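Local coordinates for TadZ (Pseudomonas aeruginosa, PDB 4LDA), which probably takes part in pilus assembly and is seen here as its CheY-like N-terminal domain; the full-length protein may bind and hydrolyse ATP, at residues G50-L56 and L78-G84; H12-W18 and I104-A108; Q4-A8 and L43-T47. All blocks are in the same frame, centred on the assembly; numbering follows the deposited sequence.

Contact 1: residues G50-L56 and L78-G84; sequences GVLFISL and LSVVAIG
V51-S79, L52-V80, F53-V81, I54-A82 and S55-I83 pair in parallel register across two neighbouring strands. With helix 61-74 between them in the chain, the strands form a beta-alpha-beta crossover unit of the CheY-like fold. The segment axes approach to 4.5 Å and are twisted by 27°. Six backbone hydrogen bonds join the segments. The donors alternate between the strands: S79 N to G50 O, L52 N to S79 O, V81 N to L52 O, I54 N to V81 O, I83 N to I54 O and L56 N to I83 O. The carbonyl oxygens of L52, I54, S79, V81 and I83 each also receive a CA-H...O contact from the facing strand.

F53 rises on the face that also carries V51, S55, S79, V81 and I83. Its CB lies 3.8 Å from CD1 of I83. CG stands anti to the carbonyl carbon (chi1 -65°), and the ring then lies alongside V81, with both side chains pointing the same way. CD1 comes 3.7 Å from CB of V81, and CE1 lies 3.8 Å from the same V81 CB. The F53 side chain also touches I104 of strand 102-104 and I117 of helix 110-121, and on its other flank F6 of strand 4-9.

The other face carries L52, I54, V80 and A82. There L52 touches L71 and I54 touches V68 of helix 61-74, and A82 touches F103. Between the two strands, CG2 of I54 rests 3.7 Å from CG1 of V80. That CG2 branch sits between the backbone N and the carbonyl carbon, leaving CG1 and its CD1 to lead away. At the end of the pair, CD1 of L56 lies 3.8 Å from CB of A82.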
ATOM      1  N   GLY A  50      -1.989  -6.808   6.233  1.00 63.63           N
ATOM      2  CA  GLY A  50      -2.721  -5.677   6.820  1.00 64.93           C
ATOM      3  C   GLY A  50      -2.394  -4.342   6.164  1.00 68.10           C
ATOM      4  O   GLY A  50      -3.054  -3.327   6.429  1.00 68.77           O
ATOM      5  N   VAL A  51      -1.340  -4.342   5.306  1.00 61.32           N
ATOM      6  CA  VAL A  51      -0.886  -3.161   4.574  1.00 58.46           C
ATOM      7  C   VAL A  51      -0.792  -3.502   3.089  1.00 60.55           C
ATOM      8  O   VAL A  51      -0.220  -4.539   2.724  1.00 58.13           O
ATOM      9  CB  VAL A  51       0.462  -2.601   5.103  1.00 59.29           C
ATOM     10  CG1 VAL A  51       0.919  -1.370   4.297  1.00 57.81           C
ATOM     11  CG2 VAL A  51       0.370  -2.288   6.594  1.00 58.91           C
ATOM     12  N   LEU A  52      -1.357  -2.607   2.239  1.00 55.12           N
ATOM     13  CA  LEU A  52      -1.292  -2.699   0.791  1.00 52.82           C
ATOM     14  C   LEU A  52      -0.699  -1.407   0.237  1.00 53.41           C
ATOM     15  O   LEU A  52      -1.202  -0.319   0.526  1.00 51.67           O
ATOM     16  CB  LEU A  52      -2.664  -3.003   0.162  1.00 53.92           C
ATOM     17  CG  LEU A  52      -2.673  -3.136  -1.361  1.00 58.33           C
ATOM     18  CD1 LEU A  52      -3.367  -4.384  -1.780  1.00 60.92           C
ATOM     19  CD2 LEU A  52      -3.332  -1.939  -2.030  1.00 57.39           C
ATOM     20  N   PHE A  53       0.365  -1.538  -0.568  1.00 49.85           N
ATOM     21  CA  PHE A  53       1.000  -0.426  -1.261  1.00 49.38           C
ATOM     22  C   PHE A  53       0.440  -0.355  -2.684  1.00 53.14           C
ATOM     23  O   PHE A  53       0.350  -1.375  -3.352  1.00 53.02           O
ATOM     24  CB  PHE A  53       2.524  -0.573  -1.255  1.00 50.29           C
ATOM     25  CG  PHE A  53       3.122  -0.497   0.124  1.00 50.68           C
ATOM     26  CD1 PHE A  53       3.419   0.731   0.701  1.00 52.71           C
ATOM     27  CD2 PHE A  53       3.416  -1.657   0.836  1.00 52.75           C
ATOM     28  CE1 PHE A  53       3.980   0.802   1.972  1.00 53.12           C
ATOM     29  CE2 PHE A  53       3.967  -1.588   2.115  1.00 54.16           C
ATOM     30  CZ  PHE A  53       4.259  -0.365   2.666  1.00 51.72           C
ATOM     31  N   ILE A  54       0.016   0.831  -3.124  1.00 50.84           N
ATOM     32  CA  ILE A  54      -0.514   1.001  -4.477  1.00 51.63           C
ATOM     33  C   ILE A  54       0.160   2.232  -5.109  1.00 55.15           C
ATOM     34  O   ILE A  54       0.160   3.315  -4.540  1.00 54.11           O
ATOM     35  CB  ILE A  54      -2.064   1.066  -4.539  1.00 55.94           C
ATOM     36  CG1 ILE A  54      -2.570   0.994  -6.027  1.00 57.44           C
ATOM     37  CG2 ILE A  54      -2.642   2.248  -3.715  1.00 55.16           C
ATOM     38  CD1 ILE A  54      -4.060   0.853  -6.212  1.00 64.98           C
ATOM     39  N   SER A  55       0.793   2.018  -6.260  1.00 54.26           N
ATOM     40  CA  SER A  55       1.483   3.057  -7.006  1.00 53.77           C
ATOM     41  C   SER A  55       0.453   3.800  -7.874  1.00 58.32           C
ATOM     42  O   SER A  55      -0.263   3.184  -8.675  1.00 59.38           O
ATOM     43  CB  SER A  55       2.623   2.460  -7.824  1.00 54.56           C
ATOM     44  OG  SER A  55       3.394   3.502  -8.391  1.00 63.76           O
ATOM     45  N   LEU A  56       0.359   5.115  -7.659  1.00 55.58           N
ATOM     46  CA  LEU A  56      -0.566   6.018  -8.335  1.00 58.28           C
ATOM     47  C   LEU A  56       0.146   7.101  -9.155  1.00 66.43           C
ATOM     48  O   LEU A  56       1.132   7.703  -8.715  1.00 66.44           O
ATOM     49  CB  LEU A  56      -1.487   6.707  -7.313  1.00 58.37           C
ATOM     50  CG  LEU A  56      -2.431   5.826  -6.508  1.00 63.29           C
ATOM     51  CD1 LEU A  56      -3.220   6.657  -5.527  1.00 64.55           C
ATOM     52  CD2 LEU A  56      -3.387   5.078  -7.407  1.00 65.34           C
ATOM     53  N   LEU A  78      -7.944  -2.678   6.530  1.00 69.13           N
ATOM     54  CA  LEU A  78      -6.762  -2.667   5.672  1.00 64.42           C
ATOM     55  C   LEU A  78      -6.179  -1.255   5.577  1.00 64.45           C
ATOM     56  O   LEU A  78      -6.925  -0.291   5.360  1.00 64.57           O
ATOM     57  CB  LEU A  78      -7.120  -3.195   4.258  1.00 64.53           C
ATOM     58  CG  LEU A  78      -5.997  -3.221   3.197  1.00 66.91           C
ATOM     59  CD1 LEU A  78      -4.987  -4.311   3.480  1.00 65.10           C
ATOM     60  CD2 LEU A  78      -6.566  -3.394   1.810  1.00 68.83           C
ATOM     61  N   SER A  79      -4.846  -1.141   5.731  1.00 57.18           N
ATOM     62  CA  SER A  79      -4.141   0.129   5.567  1.00 54.51           C
ATOM     63  C   SER A  79      -3.628   0.214   4.130  1.00 57.50           C
ATOM     64  O   SER A  79      -2.798  -0.595   3.724  1.00 54.77           O
ATOM     65  CB  SER A  79      -3.007   0.283   6.580  1.00 54.58           C
ATOM     66  OG  SER A  79      -3.460   0.185   7.915  1.00 61.53           O
ATOM     67  N   VAL A  80      -4.177   1.146   3.341  1.00 55.91           N
ATOM     68  CA  VAL A  80      -3.744   1.339   1.963  1.00 54.72           C
ATOM     69  C   VAL A  80      -2.775   2.547   1.966  1.00 58.89           C
ATOM     70  O   VAL A  80      -3.141   3.635   2.416  1.00 58.76           O
ATOM     71  CB  VAL A  80      -4.926   1.485   0.958  1.00 57.99           C
ATOM     72  CG1 VAL A  80      -4.420   1.727  -0.459  1.00 56.81           C
ATOM     73  CG2 VAL A  80      -5.824   0.257   0.983  1.00 58.91           C
ATOM     74  N   VAL A  81      -1.531   2.321   1.515  1.00 53.72           N
ATOM     75  CA  VAL A  81      -0.492   3.349   1.408  1.00 52.11           C
ATOM     76  C   VAL A  81      -0.233   3.617  -0.072  1.00 57.35           C
ATOM     77  O   VAL A  81       0.175   2.713  -0.798  1.00 57.13           O
ATOM     78  CB  VAL A  81       0.823   2.966   2.159  1.00 54.01           C
ATOM     79  CG1 VAL A  81       1.863   4.076   2.040  1.00 51.80           C
ATOM     80  CG2 VAL A  81       0.555   2.642   3.631  1.00 54.22           C
ATOM     81  N   ALA A  82      -0.481   4.853  -0.519  1.00 55.85           N
ATOM     82  CA  ALA A  82      -0.257   5.236  -1.915  1.00 56.00           C
ATOM     83  C   ALA A  82       1.196   5.634  -2.143  1.00 56.26           C
ATOM     84  O   ALA A  82       1.841   6.153  -1.244  1.00 55.51           O
ATOM     85  CB  ALA A  82      -1.185   6.376  -2.307  1.00 58.20           C
ATOM     86  N   ILE A  83       1.715   5.343  -3.331  1.00 52.22           N
ATOM     87  CA  ILE A  83       3.078   5.660  -3.766  1.00 51.73           C
ATOM     88  C   ILE A  83       2.941   6.551  -5.007  1.00 57.69           C
ATOM     89  O   ILE A  83       2.297   6.153  -5.967  1.00 58.17           O
ATOM     90  CB  ILE A  83       3.943   4.386  -4.023  1.00 53.98           C
ATOM     91  CG1 ILE A  83       4.036   3.467  -2.801  1.00 53.17           C
ATOM     92  CG2 ILE A  83       5.341   4.728  -4.573  1.00 55.16           C
ATOM     93  CD1 ILE A  83       4.471   2.008  -3.175  1.00 55.27           C
ATOM     94  N   GLY A  84       3.397   7.789  -4.920  1.00 53.40           N
ATOM     95  CA  GLY A  84       3.284   8.693  -6.045  1.00 54.09           C
ATOM     96  C   GLY A  84       4.031   9.985  -5.842  1.00 59.20           C
ATOM     97  O   GLY A  84       4.723  10.164  -4.835  1.00 59.24           O
TER

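Contact 2: residues H12-W18 and I104-A108; sequences HPGELDW and ITYGA
The W18 indole lies with one face over the turn that follows strand 102-104. CA of Y106 sits 3.9 Å from the centroid of the six-membered ring, close to its normal. CA of G107 covers the five-membered ring on the same face. At the indole edge, NE1 donates to A108 O at 2.9 Å. This bond is straight (170°) and uses a lone pair in the carbonyl plane, with the acceptor also in the ring plane. This in-plane bond helps to set the rotation of the indole. CH2 of W18 meets CD1 of I104 at 3.6 Å.

The Y106 ring stands almost upright on the indole, its plane turned by 89°, and presents an edge to W18 in an offset edge-to-face pair. CD1 of Y106 is 3.7 Å from CE3 of W18. G14 O also lies near the plane at the Y106 edge, 3.3 Å from CE1. Over one face of Y106 come two groups. H12 approaches edge-on in a T-shaped pair, and CG of E15 makes a CH-pi contact. CB of W18 already points toward the turn, and with CG anti to the backbone N (chi1 166°) the indole lies along it.

The backbone from T105 to A108 forms a type II turn, with G107 at its third position. The acid group of E15 is engaged elsewhere. OE2 bonds S55 OG at the end of strand 51-55, and OE1 bonds the backbone N of Q11. H12, W18 and Y106 thus make an aromatic cluster joining the start of helix 13-22 to the loop after the last strand. Both lie at the C-terminal edge of the parallel sheet, the edge that carries the active site in CheY-like receiver domains.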
ATOM      1  N   HIS A  12       6.235  -0.118 -11.755  1.00 66.90           N
ATOM      2  CA  HIS A  12       7.537  -0.464 -12.333  1.00 67.54           C
ATOM      3  C   HIS A  12       8.366  -1.264 -11.278  1.00 66.84           C
ATOM      4  O   HIS A  12       8.140  -1.114 -10.076  1.00 63.02           O
ATOM      5  CB  HIS A  12       8.306   0.741 -12.905  1.00 69.80           C
ATOM      6  CG  HIS A  12       8.840   1.696 -11.907  1.00 72.40           C
ATOM      7  ND1 HIS A  12      10.125   1.567 -11.416  1.00 74.12           N
ATOM      8  CD2 HIS A  12       8.278   2.816 -11.395  1.00 73.43           C
ATOM      9  CE1 HIS A  12      10.293   2.587 -10.594  1.00 72.43           C
ATOM     10  NE2 HIS A  12       9.209   3.372 -10.556  1.00 72.29           N
ATOM     11  N   PRO A  13       9.273  -2.176 -11.735  1.00 64.68           N
ATOM     12  CA  PRO A  13      10.008  -3.060 -10.794  1.00 63.52           C
ATOM     13  C   PRO A  13      10.880  -2.352  -9.746  1.00 67.14           C
ATOM     14  O   PRO A  13      11.096  -2.923  -8.667  1.00 65.51           O
ATOM     15  CB  PRO A  13      10.922  -3.881 -11.716  1.00 66.37           C
ATOM     16  CG  PRO A  13      10.268  -3.840 -13.029  1.00 71.66           C
ATOM     17  CD  PRO A  13       9.602  -2.514 -13.137  1.00 67.28           C
ATOM     18  N   GLY A  14      11.387  -1.155 -10.074  1.00 64.04           N
ATOM     19  CA  GLY A  14      12.210  -0.368  -9.165  1.00 61.80           C
ATOM     20  C   GLY A  14      11.499  -0.061  -7.863  1.00 62.00           C
ATOM     21  O   GLY A  14      12.132   0.005  -6.808  1.00 62.52           O
ATOM     22  N   GLU A  15      10.173   0.111  -7.925  1.00 55.80           N
ATOM     23  CA  GLU A  15       9.328   0.367  -6.756  1.00 53.48           C
ATOM     24  C   GLU A  15       9.254  -0.860  -5.863  1.00 57.94           C
ATOM     25  O   GLU A  15       9.360  -0.725  -4.655  1.00 58.69           O
ATOM     26  CB  GLU A  15       7.913   0.785  -7.167  1.00 54.54           C
ATOM     27  CG  GLU A  15       7.796   2.150  -7.807  1.00 64.28           C
ATOM     28  CD  GLU A  15       6.398   2.471  -8.304  1.00 81.51           C
ATOM     29  OE1 GLU A  15       5.681   1.532  -8.715  1.00 70.11           O
ATOM     30  OE2 GLU A  15       6.029   3.666  -8.310  1.00 78.71           O
ATOM     31  N   LEU A  16       9.059  -2.051  -6.452  1.00 55.80           N
ATOM     32  CA  LEU A  16       8.963  -3.300  -5.713  1.00 55.20           C
ATOM     33  C   LEU A  16      10.275  -3.592  -4.972  1.00 61.30           C
ATOM     34  O   LEU A  16      10.224  -3.975  -3.800  1.00 62.35           O
ATOM     35  CB  LEU A  16       8.596  -4.454  -6.638  1.00 55.74           C
ATOM     36  CG  LEU A  16       8.301  -5.781  -5.933  1.00 59.88           C
ATOM     37  CD1 LEU A  16       7.026  -5.696  -5.072  1.00 59.29           C
ATOM     38  CD2 LEU A  16       8.251  -6.918  -6.920  1.00 59.98           C
ATOM     39  N   ASP A  17      11.431  -3.380  -5.630  1.00 57.50           N
ATOM     40  CA  ASP A  17      12.747  -3.574  -5.027  1.00 57.25           C
ATOM     41  C   ASP A  17      12.945  -2.629  -3.848  1.00 59.24           C
ATOM     42  O   ASP A  17      13.407  -3.072  -2.803  1.00 58.79           O
ATOM     43  CB  ASP A  17      13.868  -3.378  -6.061  1.00 61.34           C
ATOM     44  CG  ASP A  17      13.938  -4.462  -7.115  1.00 86.03           C
ATOM     45  OD1 ASP A  17      13.577  -5.620  -6.803  1.00 88.89           O
ATOM     46  OD2 ASP A  17      14.412  -4.172  -8.238  1.00 98.90           O
ATOM     47  N   TRP A  18      12.567  -1.340  -4.009  1.00 54.71           N
ATOM     48  CA  TRP A  18      12.648  -0.289  -2.994  1.00 52.80           C
ATOM     49  C   TRP A  18      11.807  -0.664  -1.758  1.00 55.26           C
ATOM     50  O   TRP A  18      12.290  -0.561  -0.626  1.00 53.06           O
ATOM     51  CB  TRP A  18      12.194   1.056  -3.588  1.00 50.49           C
ATOM     52  CG  TRP A  18      11.903   2.152  -2.586  1.00 49.51           C
ATOM     53  CD1 TRP A  18      12.804   2.846  -1.832  1.00 51.68           C
ATOM     54  CD2 TRP A  18      10.624   2.762  -2.343  1.00 48.30           C
ATOM     55  NE1 TRP A  18      12.157   3.802  -1.092  1.00 50.30           N
ATOM     56  CE2 TRP A  18      10.818   3.773  -1.385  1.00 51.35           C
ATOM     57  CE3 TRP A  18       9.320   2.504  -2.796  1.00 49.26           C
ATOM     58  CZ2 TRP A  18       9.759   4.569  -0.908  1.00 50.80           C
ATOM     59  CZ3 TRP A  18       8.271   3.274  -2.304  1.00 50.56           C
ATOM     60  CH2 TRP A  18       8.496   4.308  -1.392  1.00 50.67           C
ATOM     61  N   ILE A 104       3.408   8.050   0.213  1.00 52.30           N
ATOM     62  CA  ILE A 104       4.871   8.106   0.230  1.00 51.67           C
ATOM     63  C   ILE A 104       5.362   8.291  -1.202  1.00 54.60           C
ATOM     64  O   ILE A 104       4.654   7.960  -2.152  1.00 51.94           O
ATOM     65  CB  ILE A 104       5.525   6.862   0.923  1.00 54.01           C
ATOM     66  CG1 ILE A 104       5.011   5.535   0.321  1.00 53.31           C
ATOM     67  CG2 ILE A 104       5.269   6.919   2.447  1.00 56.76           C
ATOM     68  CD1 ILE A 104       5.686   4.254   0.793  1.00 60.67           C
ATOM     69  N   THR A 105       6.543   8.871  -1.352  1.00 52.84           N
ATOM     70  CA  THR A 105       7.131   9.062  -2.669  1.00 53.51           C
ATOM     71  C   THR A 105       8.216   8.004  -2.843  1.00 55.81           C
ATOM     72  O   THR A 105       9.012   7.740  -1.936  1.00 53.62           O
ATOM     73  CB  THR A 105       7.646  10.505  -2.891  1.00 63.39           C
ATOM     74  OG1 THR A 105       6.549  11.398  -2.745  1.00 66.27           O
ATOM     75  CG2 THR A 105       8.257  10.721  -4.283  1.00 64.56           C
ATOM     76  N   TYR A 106       8.200   7.376  -4.029  1.00 52.80           N
ATOM     77  CA  TYR A 106       9.179   6.382  -4.430  1.00 51.94           C
ATOM     78  C   TYR A 106      10.586   6.952  -4.310  1.00 56.70           C
ATOM     79  O   TYR A 106      10.854   8.038  -4.812  1.00 57.82           O
ATOM     80  CB  TYR A 106       8.894   5.918  -5.860  1.00 52.43           C
ATOM     81  CG  TYR A 106      10.023   5.154  -6.493  1.00 52.09           C
ATOM     82  CD1 TYR A 106      10.449   3.941  -5.963  1.00 53.66           C
ATOM     83  CD2 TYR A 106      10.620   5.603  -7.662  1.00 53.51           C
ATOM     84  CE1 TYR A 106      11.501   3.234  -6.540  1.00 55.28           C
ATOM     85  CE2 TYR A 106      11.662   4.903  -8.256  1.00 55.48           C
ATOM     86  CZ  TYR A 106      12.085   3.704  -7.703  1.00 61.35           C
ATOM     87  OH  TYR A 106      13.105   2.997  -8.280  1.00 63.12           O
ATOM     88  N   GLY A 107      11.450   6.243  -3.606  1.00 52.75           N
ATOM     89  CA  GLY A 107      12.820   6.679  -3.384  1.00 53.22           C
ATOM     90  C   GLY A 107      13.028   7.341  -2.041  1.00 58.97           C
ATOM     91  O   GLY A 107      14.099   7.897  -1.778  1.00 61.56           O
ATOM     92  N   ALA A 108      12.003   7.317  -1.191  1.00 54.59           N
ATOM     93  CA  ALA A 108      12.109   7.878   0.159  1.00 54.18           C
ATOM     94  C   ALA A 108      13.038   7.003   1.008  1.00 58.11           C
ATOM     95  O   ALA A 108      13.162   5.814   0.734  1.00 55.97           O
ATOM     96  CB  ALA A 108      10.734   7.982   0.791  1.00 54.11           C
TER

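Contact 3: residues Q4-A8 and L43-T47; sequences QNFVA and LLDVT
N5 and T47 make the polar part of this contact. ND2 of N5 donates to T47 O at 2.9 Å, with an angle of 164° at the hydrogen. The donor lies in the carbonyl plane, on a lone pair, and the oxygen is nearly in the plane of the N5 amide. OD1 of the same amide accepts from Q28 of strand 27-31, so both ends of the group are held. One turn back in the chain, T47 OG1 donates to L43 O at 2.8 Å, and that oxygen also accepts from T47 N. OG1 stands between the backbone N and the carbonyl carbon (chi1 65°), a position from which it can reach L43 O.

The apolar part centres on V7, whose two methyl groups divide the work. CG1 meets CD2 of L43 at 4.1 Å. CG2 meets CD2 of L44 at 3.8 Å and also lies near OG1 of T47. L44 reaches on to L52 of the neighbouring strand.

The segment axes run nearly antiparallel, at 165° and 9.0 Å apart. A helix running antiparallel to the strands of a parallel sheet is typical of the alpha/beta sandwich of CheY-like domains.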
ATOM      1  N   GLN A   4       5.417  -9.263   9.116  1.00 54.88           N
ATOM      2  CA  GLN A   4       4.181  -9.148   8.355  1.00 53.46           C
ATOM      3  C   GLN A   4       4.384  -9.454   6.911  1.00 54.48           C
ATOM      4  O   GLN A   4       5.497  -9.349   6.406  1.00 50.38           O
ATOM      5  CB  GLN A   4       3.654  -7.697   8.442  1.00 53.64           C
ATOM      6  CG  GLN A   4       3.230  -7.179   9.796  1.00 74.85           C
ATOM      7  CD  GLN A   4       3.220  -5.672   9.796  1.00 92.31           C
ATOM      8  OE1 GLN A   4       4.157  -5.018  10.296  1.00 89.81           O
ATOM      9  NE2 GLN A   4       2.193  -5.101   9.182  1.00 76.14           N
ATOM     10  N   ASN A   5       3.280  -9.686   6.214  1.00 53.52           N
ATOM     11  CA  ASN A   5       3.255  -9.731   4.763  1.00 53.65           C
ATOM     12  C   ASN A   5       2.623  -8.449   4.284  1.00 58.58           C
ATOM     13  O   ASN A   5       1.643  -7.999   4.879  1.00 59.95           O
ATOM     14  CB  ASN A   5       2.528 -10.963   4.212  1.00 54.19           C
ATOM     15  CG  ASN A   5       3.282 -12.253   4.344  1.00 57.33           C
ATOM     16  OD1 ASN A   5       4.521 -12.301   4.216  1.00 48.75           O
ATOM     17  ND2 ASN A   5       2.538 -13.345   4.522  1.00 43.57           N
ATOM     18  N   PHE A   6       3.240  -7.807   3.289  1.00 53.49           N
ATOM     19  CA  PHE A   6       2.735  -6.590   2.648  1.00 51.23           C
ATOM     20  C   PHE A   6       2.451  -6.912   1.204  1.00 57.22           C
ATOM     21  O   PHE A   6       3.179  -7.727   0.625  1.00 58.43           O
ATOM     22  CB  PHE A   6       3.723  -5.421   2.766  1.00 50.34           C
ATOM     23  CG  PHE A   6       4.396  -5.246   4.106  1.00 49.41           C
ATOM     24  CD1 PHE A   6       3.768  -4.560   5.135  1.00 50.03           C
ATOM     25  CD2 PHE A   6       5.682  -5.718   4.323  1.00 48.38           C
ATOM     26  CE1 PHE A   6       4.392  -4.398   6.368  1.00 49.84           C
ATOM     27  CE2 PHE A   6       6.312  -5.535   5.557  1.00 50.02           C
ATOM     28  CZ  PHE A   6       5.665  -4.873   6.567  1.00 47.18           C
ATOM     29  N   VAL A   7       1.400  -6.315   0.619  1.00 53.15           N
ATOM     30  CA  VAL A   7       1.058  -6.537  -0.786  1.00 53.05           C
ATOM     31  C   VAL A   7       1.368  -5.240  -1.528  1.00 54.57           C
ATOM     32  O   VAL A   7       1.138  -4.168  -0.990  1.00 53.85           O
ATOM     33  CB  VAL A   7      -0.403  -7.037  -0.971  1.00 57.75           C
ATOM     34  CG1 VAL A   7      -0.783  -7.149  -2.439  1.00 58.40           C
ATOM     35  CG2 VAL A   7      -0.572  -8.390  -0.301  1.00 58.14           C
ATOM     36  N   ALA A   8       1.948  -5.346  -2.735  1.00 51.58           N
ATOM     37  CA  ALA A   8       2.327  -4.182  -3.517  1.00 50.89           C
ATOM     38  C   ALA A   8       1.841  -4.241  -4.962  1.00 57.20           C
ATOM     39  O   ALA A   8       2.134  -5.187  -5.696  1.00 57.67           O
ATOM     40  CB  ALA A   8       3.834  -4.032  -3.515  1.00 50.69           C
ATOM     41  N   LEU A  43      -5.472 -12.637  -2.416  1.00 61.88           N
ATOM     42  CA  LEU A  43      -4.050 -12.518  -2.099  1.00 60.61           C
ATOM     43  C   LEU A  43      -3.818 -11.861  -0.713  1.00 63.24           C
ATOM     44  O   LEU A  43      -2.883 -12.239  -0.015  1.00 61.57           O
ATOM     45  CB  LEU A  43      -3.356 -11.699  -3.184  1.00 60.48           C
ATOM     46  CG  LEU A  43      -1.903 -12.015  -3.409  1.00 64.72           C
ATOM     47  CD1 LEU A  43      -1.750 -13.260  -4.282  1.00 64.91           C
ATOM     48  CD2 LEU A  43      -1.200 -10.846  -4.055  1.00 68.47           C
ATOM     49  N   LEU A  44      -4.677 -10.905  -0.317  1.00 60.42           N
ATOM     50  CA  LEU A  44      -4.613 -10.270   0.994  1.00 59.37           C
ATOM     51  C   LEU A  44      -4.971 -11.263   2.080  1.00 65.07           C
ATOM     52  O   LEU A  44      -4.345 -11.243   3.135  1.00 65.28           O
ATOM     53  CB  LEU A  44      -5.545  -9.043   1.074  1.00 59.77           C
ATOM     54  CG  LEU A  44      -5.108  -7.805   0.312  1.00 63.09           C
ATOM     55  CD1 LEU A  44      -6.261  -6.863   0.101  1.00 64.28           C
ATOM     56  CD2 LEU A  44      -3.934  -7.109   0.980  1.00 62.36           C
ATOM     57  N   ASP A  45      -5.953 -12.142   1.815  1.00 63.72           N
ATOM     58  CA  ASP A  45      -6.452 -13.143   2.755  1.00 65.30           C
ATOM     59  C   ASP A  45      -5.453 -14.273   2.989  1.00 68.40           C
ATOM     60  O   ASP A  45      -5.240 -14.637   4.145  1.00 69.95           O
ATOM     61  CB  ASP A  45      -7.784 -13.738   2.262  1.00 70.37           C
ATOM     62  CG  ASP A  45      -8.985 -12.790   2.241  1.00 85.76           C
ATOM     63  OD1 ASP A  45      -8.891 -11.677   2.832  1.00 85.76           O
ATOM     64  OD2 ASP A  45     -10.021 -13.166   1.647  1.00 97.45           O
ATOM     65  N   VAL A  46      -4.838 -14.821   1.920  1.00 62.38           N
ATOM     66  CA  VAL A  46      -3.904 -15.949   2.016  1.00 61.09           C
ATOM     67  C   VAL A  46      -2.590 -15.495   2.691  1.00 63.40           C
ATOM     68  O   VAL A  46      -2.024 -16.272   3.453  1.00 63.07           O
ATOM     69  CB  VAL A  46      -3.654 -16.627   0.634  1.00 65.13           C
ATOM     70  CG1 VAL A  46      -2.880 -15.738  -0.335  1.00 63.22           C
ATOM     71  CG2 VAL A  46      -2.976 -17.984   0.787  1.00 65.27           C
ATOM     72  N   THR A  47      -2.144 -14.248   2.466  1.00 60.14           N
ATOM     73  CA  THR A  47      -0.912 -13.723   3.072  1.00 57.84           C
ATOM     74  C   THR A  47      -1.194 -13.050   4.410  1.00 61.24           C
ATOM     75  O   THR A  47      -0.240 -12.683   5.092  1.00 61.45           O
ATOM     76  CB  THR A  47      -0.199 -12.734   2.136  1.00 61.03           C
ATOM     77  OG1 THR A  47      -1.003 -11.570   1.927  1.00 56.32           O
ATOM     78  CG2 THR A  47       0.198 -13.357   0.818  1.00 57.37           C
TER

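All three contacts share one five-stranded parallel sheet with strand order 2-1-3-4-5. Contact 1 lies at its middle, about 2 Å from the centre of the chain. Contacts 2 and 3 have their centres about 12 Å from that of contact 1 and about 18 Å from each other. Strand 4-9 of contact 3 pairs with strand 51-55 of contact 1, and V7 O accepts from F53 N. Strand 79-83 pairs with strand 102-104, which leads into the loop of contact 2. Along the chain, contact 3 closes before contact 1 opens, while contact 2 spans contact 1. Helices 13-22 and 37-47 pack on opposite faces, so the contacts tie both helical layers to one sheet.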